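Local structure of YecR (Salmonella typhimurium, 7BGL) at residues V24-L36 against S53-Y66. The protein is a predicted lipoprotein that probably associates with the LP ring of the bacterial flagellum. Numbering follows the deposited sequence.
Sequences VSEASPISGIVRL and SHGTATRECQQMGY
The CA of G32 sits over one face of the Y66 ring, 4.2 Å from the ring centroid and 24° off its normal. This is a CH-pi contact made by backbone. G32 belongs to the type II turn P29-G32, and the turn also brings P29 O to 3.0 Å from Y66 OH. Together with I33, G32 faces S28 in a G1 beta bulge.

M64, the first residue after the helix, packs against the turn beside Y66. Its SD lies against the P29 ring, 3.4 Å from P29 CD, and the two side chains cross at about a right angle. The chain bends at chi3 (-88°). This bend brings CE beside A27 CB, 3.7 Å away, and near V34 CG2.

E60 packs by its aliphatic part. Its CB touches V34 CG2 at 3.9 Å, and its CG meets V24 CG1 from the opposite direction. A bend at chi2 (-68°) carries OE1 to A27 CB. V34 CG2 also touches the sulfur of C61, which forms a disulfide with C98.

L36 closes the other end. Its CD1 packs on S53 CB at 3.8 Å. The same methyl is modelled closer to T56 OG1 than usual packing allows, so its exact place is doubtful. The T56 hydroxyl hydrogen-bonds to S53 O, 2.7 Å from OG1, and has V52 O as another partner. S53 O also accepts from A57 N.

Packing of V34, E60 and M64 makes up much of the contact. Residues E26 and R35 form a weak salt bridge and meet a chain of another protein. The arrangement is a bulged beta hairpin with a helix packed on one face of a four-stranded antiparallel sheet, fastened by a disulfide, within the YecR-like lipoprotein domain.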
loop_
_atom_site.group_PDB
_atom_site.type_symbol
_atom_site.label_atom_id
_atom_site.label_comp_id
_atom_site.label_asym_id
_atom_site.label_seq_id
_atom_site.Cartn_x
_atom_site.Cartn_y
_atom_site.Cartn_z
ATOM N N VAL C 24 41.421 -82.685 58.000
ATOM C CA VAL C 24 41.072 -81.310 58.335
ATOM C C VAL C 24 41.692 -80.374 57.307
ATOM O O VAL C 24 42.754 -80.654 56.741
ATOM C CB VAL C 24 41.533 -80.956 59.765
ATOM C CG1 VAL C 24 41.006 -79.589 60.171
ATOM C CG2 VAL C 24 41.088 -82.027 60.749
ATOM N N SER C 25 41.023 -79.247 57.062
ATOM C CA SER C 25 41.503 -78.266 56.096
ATOM C C SER C 25 41.449 -76.824 56.578
ATOM O O SER C 25 42.098 -75.971 55.961
ATOM C CB SER C 25 40.707 -78.369 54.786
ATOM O OG SER C 25 39.312 -78.361 55.037
ATOM N N GLU C 26 40.711 -76.516 57.641
ATOM C CA GLU C 26 40.608 -75.138 58.101
ATOM C C GLU C 26 40.164 -75.116 59.556
ATOM O O GLU C 26 39.333 -75.929 59.965
ATOM C CB GLU C 26 39.623 -74.338 57.240
ATOM C CG GLU C 26 39.212 -73.006 57.846
ATOM C CD GLU C 26 38.329 -72.191 56.922
ATOM O OE1 GLU C 26 38.158 -72.595 55.753
ATOM O OE2 GLU C 26 37.805 -71.148 57.365
ATOM N N ALA C 27 40.706 -74.167 60.321
ATOM C CA ALA C 27 40.305 -73.975 61.717
ATOM C C ALA C 27 40.422 -72.479 62.019
ATOM O O ALA C 27 41.498 -71.985 62.362
ATOM C CB ALA C 27 41.154 -74.810 62.664
ATOM N N SER C 28 39.303 -71.771 61.887
ATOM C CA SER C 28 39.274 -70.329 62.098
ATOM C C SER C 28 38.623 -70.016 63.436
ATOM O O SER C 28 37.416 -70.261 63.604
ATOM C CB SER C 28 38.519 -69.634 60.963
ATOM O OG SER C 28 37.126 -69.867 61.061
ATOM N N PRO C 29 39.369 -69.495 64.414
ATOM C CA PRO C 29 38.735 -69.087 65.677
ATOM C C PRO C 29 37.667 -68.028 65.487
ATOM O O PRO C 29 36.666 -68.031 66.213
ATOM C CB PRO C 29 39.912 -68.564 66.512
ATOM C CG PRO C 29 40.981 -68.242 65.517
ATOM C CD PRO C 29 40.817 -69.227 64.405
ATOM N N ILE C 30 37.851 -67.115 64.532
ATOM C CA ILE C 30 36.812 -66.139 64.230
ATOM C C ILE C 30 35.577 -66.888 63.751
ATOM O O ILE C 30 35.593 -67.527 62.692
ATOM C CB ILE C 30 37.301 -65.128 63.189
ATOM C CG1 ILE C 30 38.543 -64.394 63.700
ATOM C CG2 ILE C 30 36.198 -64.139 62.847
ATOM C CD1 ILE C 30 38.270 -63.477 64.872
ATOM N N SER C 31 34.503 -66.814 64.532
ATOM C CA SER C 31 33.257 -67.544 64.332
ATOM C C SER C 31 33.396 -69.008 64.736
ATOM O O SER C 31 32.401 -69.742 64.684
ATOM C CB SER C 31 32.744 -67.466 62.884
ATOM O OG SER C 31 33.593 -68.182 62.004
ATOM N N GLY C 32 34.584 -69.461 65.134
ATOM C CA GLY C 32 34.765 -70.823 65.597
ATOM C C GLY C 32 34.346 -71.869 64.585
ATOM O O GLY C 32 33.485 -72.707 64.872
ATOM N N ILE C 33 34.947 -71.835 63.398
ATOM C CA ILE C 33 34.544 -72.691 62.288
ATOM C C ILE C 33 35.670 -73.665 61.974
ATOM O O ILE C 33 36.820 -73.256 61.781
ATOM C CB ILE C 33 34.174 -71.868 61.040
ATOM C CG1 ILE C 33 32.988 -70.951 61.342
ATOM C CG2 ILE C 33 33.854 -72.786 59.873
ATOM C CD1 ILE C 33 31.732 -71.691 61.743
ATOM N N VAL C 34 35.333 -74.951 61.908
ATOM C CA VAL C 34 36.272 -76.001 61.533
ATOM C C VAL C 34 35.780 -76.646 60.247
ATOM O O VAL C 34 34.599 -76.988 60.126
ATOM C CB VAL C 34 36.428 -77.055 62.648
ATOM C CG1 VAL C 34 37.286 -78.213 62.165
ATOM C CG2 VAL C 34 37.026 -76.424 63.895
ATOM N N ARG C 35 36.680 -76.802 59.282
ATOM C CA ARG C 35 36.340 -77.375 57.987
ATOM C C ARG C 35 37.266 -78.545 57.697
ATOM O O ARG C 35 38.491 -78.398 57.757
ATOM C CB ARG C 35 36.446 -76.330 56.871
ATOM C CG ARG C 35 35.499 -75.154 57.026
ATOM C CD ARG C 35 34.696 -74.930 55.757
ATOM N NE ARG C 35 33.584 -74.010 55.966
ATOM C CZ ARG C 35 33.683 -72.689 55.896
ATOM N NH1 ARG C 35 34.833 -72.095 55.624
ATOM N NH2 ARG C 35 32.599 -71.946 56.103
ATOM N N LEU C 36 36.677 -79.694 57.380
ATOM C CA LEU C 36 37.412 -80.885 56.986
ATOM C C LEU C 36 37.079 -81.215 55.538
ATOM O O LEU C 36 35.990 -80.906 55.054
ATOM C CB LEU C 36 37.071 -82.077 57.886
ATOM C CG LEU C 36 36.856 -81.771 59.369
ATOM C CD1 LEU C 36 36.433 -83.024 60.120
ATOM C CD2 LEU C 36 38.109 -81.172 59.983
ATOM N N SER C 53 35.207 -87.767 61.648
ATOM C CA SER C 53 35.110 -86.336 61.383
ATOM C C SER C 53 34.691 -85.578 62.635
ATOM O O SER C 53 35.241 -84.513 62.939
ATOM C CB SER C 53 34.128 -86.078 60.242
ATOM O OG SER C 53 32.820 -86.500 60.589
ATOM N N HIS C 54 33.717 -86.113 63.377
ATOM C CA HIS C 54 33.307 -85.476 64.624
ATOM C C HIS C 54 34.450 -85.452 65.629
ATOM O O HIS C 54 34.661 -84.449 66.319
ATOM C CB HIS C 54 32.094 -86.197 65.210
ATOM C CG HIS C 54 31.648 -85.652 66.530
ATOM N ND1 HIS C 54 31.243 -84.345 66.698
ATOM C CD2 HIS C 54 31.547 -86.235 67.748
ATOM C CE1 HIS C 54 30.910 -84.148 67.961
ATOM N NE2 HIS C 54 31.085 -85.279 68.619
ATOM N N GLY C 55 35.193 -86.555 65.733
ATOM C CA GLY C 55 36.331 -86.579 66.637
ATOM C C GLY C 55 37.381 -85.544 66.280
ATOM O O GLY C 55 37.900 -84.841 67.151
ATOM N N THR C 56 37.707 -85.435 64.989
ATOM C CA THR C 56 38.691 -84.448 64.555
ATOM C C THR C 56 38.197 -83.027 64.800
ATOM O O THR C 56 38.971 -82.155 65.215
ATOM C CB THR C 56 39.025 -84.652 63.077
ATOM O OG1 THR C 56 37.831 -84.530 62.295
ATOM C CG2 THR C 56 39.631 -86.029 62.854
ATOM N N ALA C 57 36.913 -82.771 64.541
ATOM C CA ALA C 57 36.362 -81.446 64.797
ATOM C C ALA C 57 36.416 -81.106 66.281
ATOM O O ALA C 57 36.745 -79.975 66.656
ATOM C CB ALA C 57 34.928 -81.362 64.276
ATOM N N THR C 58 36.092 -82.074 67.141
ATOM C CA THR C 58 36.184 -81.845 68.578
ATOM C C THR C 58 37.623 -81.573 68.997
ATOM O O THR C 58 37.881 -80.701 69.835
ATOM C CB THR C 58 35.622 -83.044 69.342
ATOM O OG1 THR C 58 36.295 -84.238 68.922
ATOM C CG2 THR C 58 34.130 -83.189 69.080
ATOM N N ARG C 59 38.575 -82.316 68.428
ATOM C CA ARG C 59 39.979 -82.076 68.740
ATOM C C ARG C 59 40.400 -80.671 68.330
ATOM O O ARG C 59 41.107 -79.984 69.076
ATOM C CB ARG C 59 40.858 -83.121 68.053
ATOM C CG ARG C 59 41.008 -84.416 68.832
ATOM C CD ARG C 59 41.862 -85.419 68.075
ATOM N NE ARG C 59 41.750 -86.762 68.632
ATOM C CZ ARG C 59 41.923 -87.878 67.937
ATOM N NH1 ARG C 59 42.219 -87.850 66.648
ATOM N NH2 ARG C 59 41.798 -89.051 68.551
ATOM N N GLU C 60 39.979 -80.226 67.144
ATOM C CA GLU C 60 40.319 -78.877 66.698
ATOM C C GLU C 60 39.689 -77.821 67.599
ATOM O O GLU C 60 40.336 -76.825 67.952
ATOM C CB GLU C 60 39.882 -78.678 65.248
ATOM C CG GLU C 60 40.721 -79.445 64.238
ATOM C CD GLU C 60 42.139 -78.920 64.141
ATOM O OE1 GLU C 60 42.319 -77.683 64.161
ATOM O OE2 GLU C 60 43.074 -79.742 64.047
ATOM N N CYS C 61 38.425 -78.018 67.980
ATOM C CA CYS C 61 37.775 -77.067 68.875
ATOM C C CYS C 61 38.500 -76.995 70.212
ATOM O O CYS C 61 38.722 -75.903 70.750
ATOM C CB CYS C 61 36.308 -77.448 69.078
ATOM S SG CYS C 61 35.311 -77.506 67.564
ATOM N N GLN C 62 38.885 -78.149 70.762
ATOM C CA GLN C 62 39.622 -78.160 72.022
ATOM C C GLN C 62 40.972 -77.468 71.876
ATOM O O GLN C 62 41.390 -76.716 72.763
ATOM C CB GLN C 62 39.801 -79.596 72.512
ATOM C CG GLN C 62 38.524 -80.233 73.035
ATOM C CD GLN C 62 38.659 -81.729 73.237
ATOM O OE1 GLN C 62 39.767 -82.254 73.352
ATOM N NE2 GLN C 62 37.528 -82.423 73.283
ATOM N N GLN C 63 41.669 -77.714 70.764
ATOM C CA GLN C 63 42.908 -76.994 70.499
ATOM C C GLN C 63 42.679 -75.491 70.510
ATOM O O GLN C 63 43.492 -74.741 71.062
ATOM C CB GLN C 63 43.498 -77.435 69.159
ATOM C CG GLN C 63 44.973 -77.120 68.991
ATOM C CD GLN C 63 45.580 -77.803 67.781
ATOM O OE1 GLN C 63 45.858 -77.163 66.766
ATOM N NE2 GLN C 63 45.786 -79.111 67.880
ATOM N N MET C 64 41.586 -75.037 69.910
ATOM C CA MET C 64 41.169 -73.650 70.010
ATOM C C MET C 64 40.415 -73.449 71.325
ATOM O O MET C 64 40.297 -74.364 72.146
ATOM C CB MET C 64 40.332 -73.258 68.791
ATOM C CG MET C 64 41.152 -73.049 67.527
ATOM S SD MET C 64 40.359 -71.943 66.345
ATOM C CE MET C 64 39.363 -73.101 65.410
ATOM N N GLY C 65 39.898 -72.239 71.537
ATOM C CA GLY C 65 39.231 -71.931 72.790
ATOM C C GLY C 65 37.840 -72.511 72.932
ATOM O O GLY C 65 37.277 -72.460 74.030
ATOM N N TYR C 66 37.275 -73.059 71.860
ATOM C CA TYR C 66 35.927 -73.603 71.887
ATOM C C TYR C 66 35.974 -75.098 72.205
ATOM O O TYR C 66 37.002 -75.638 72.622
ATOM C CB TYR C 66 35.223 -73.324 70.561
ATOM C CG TYR C 66 35.277 -71.876 70.130
ATOM C CD1 TYR C 66 36.342 -71.393 69.381
ATOM C CD2 TYR C 66 34.261 -70.993 70.469
ATOM C CE1 TYR C 66 36.394 -70.071 68.985
ATOM C CE2 TYR C 66 34.305 -69.669 70.077
ATOM C CZ TYR C 66 35.374 -69.213 69.336
ATOM O OH TYR C 66 35.421 -67.895 68.943
#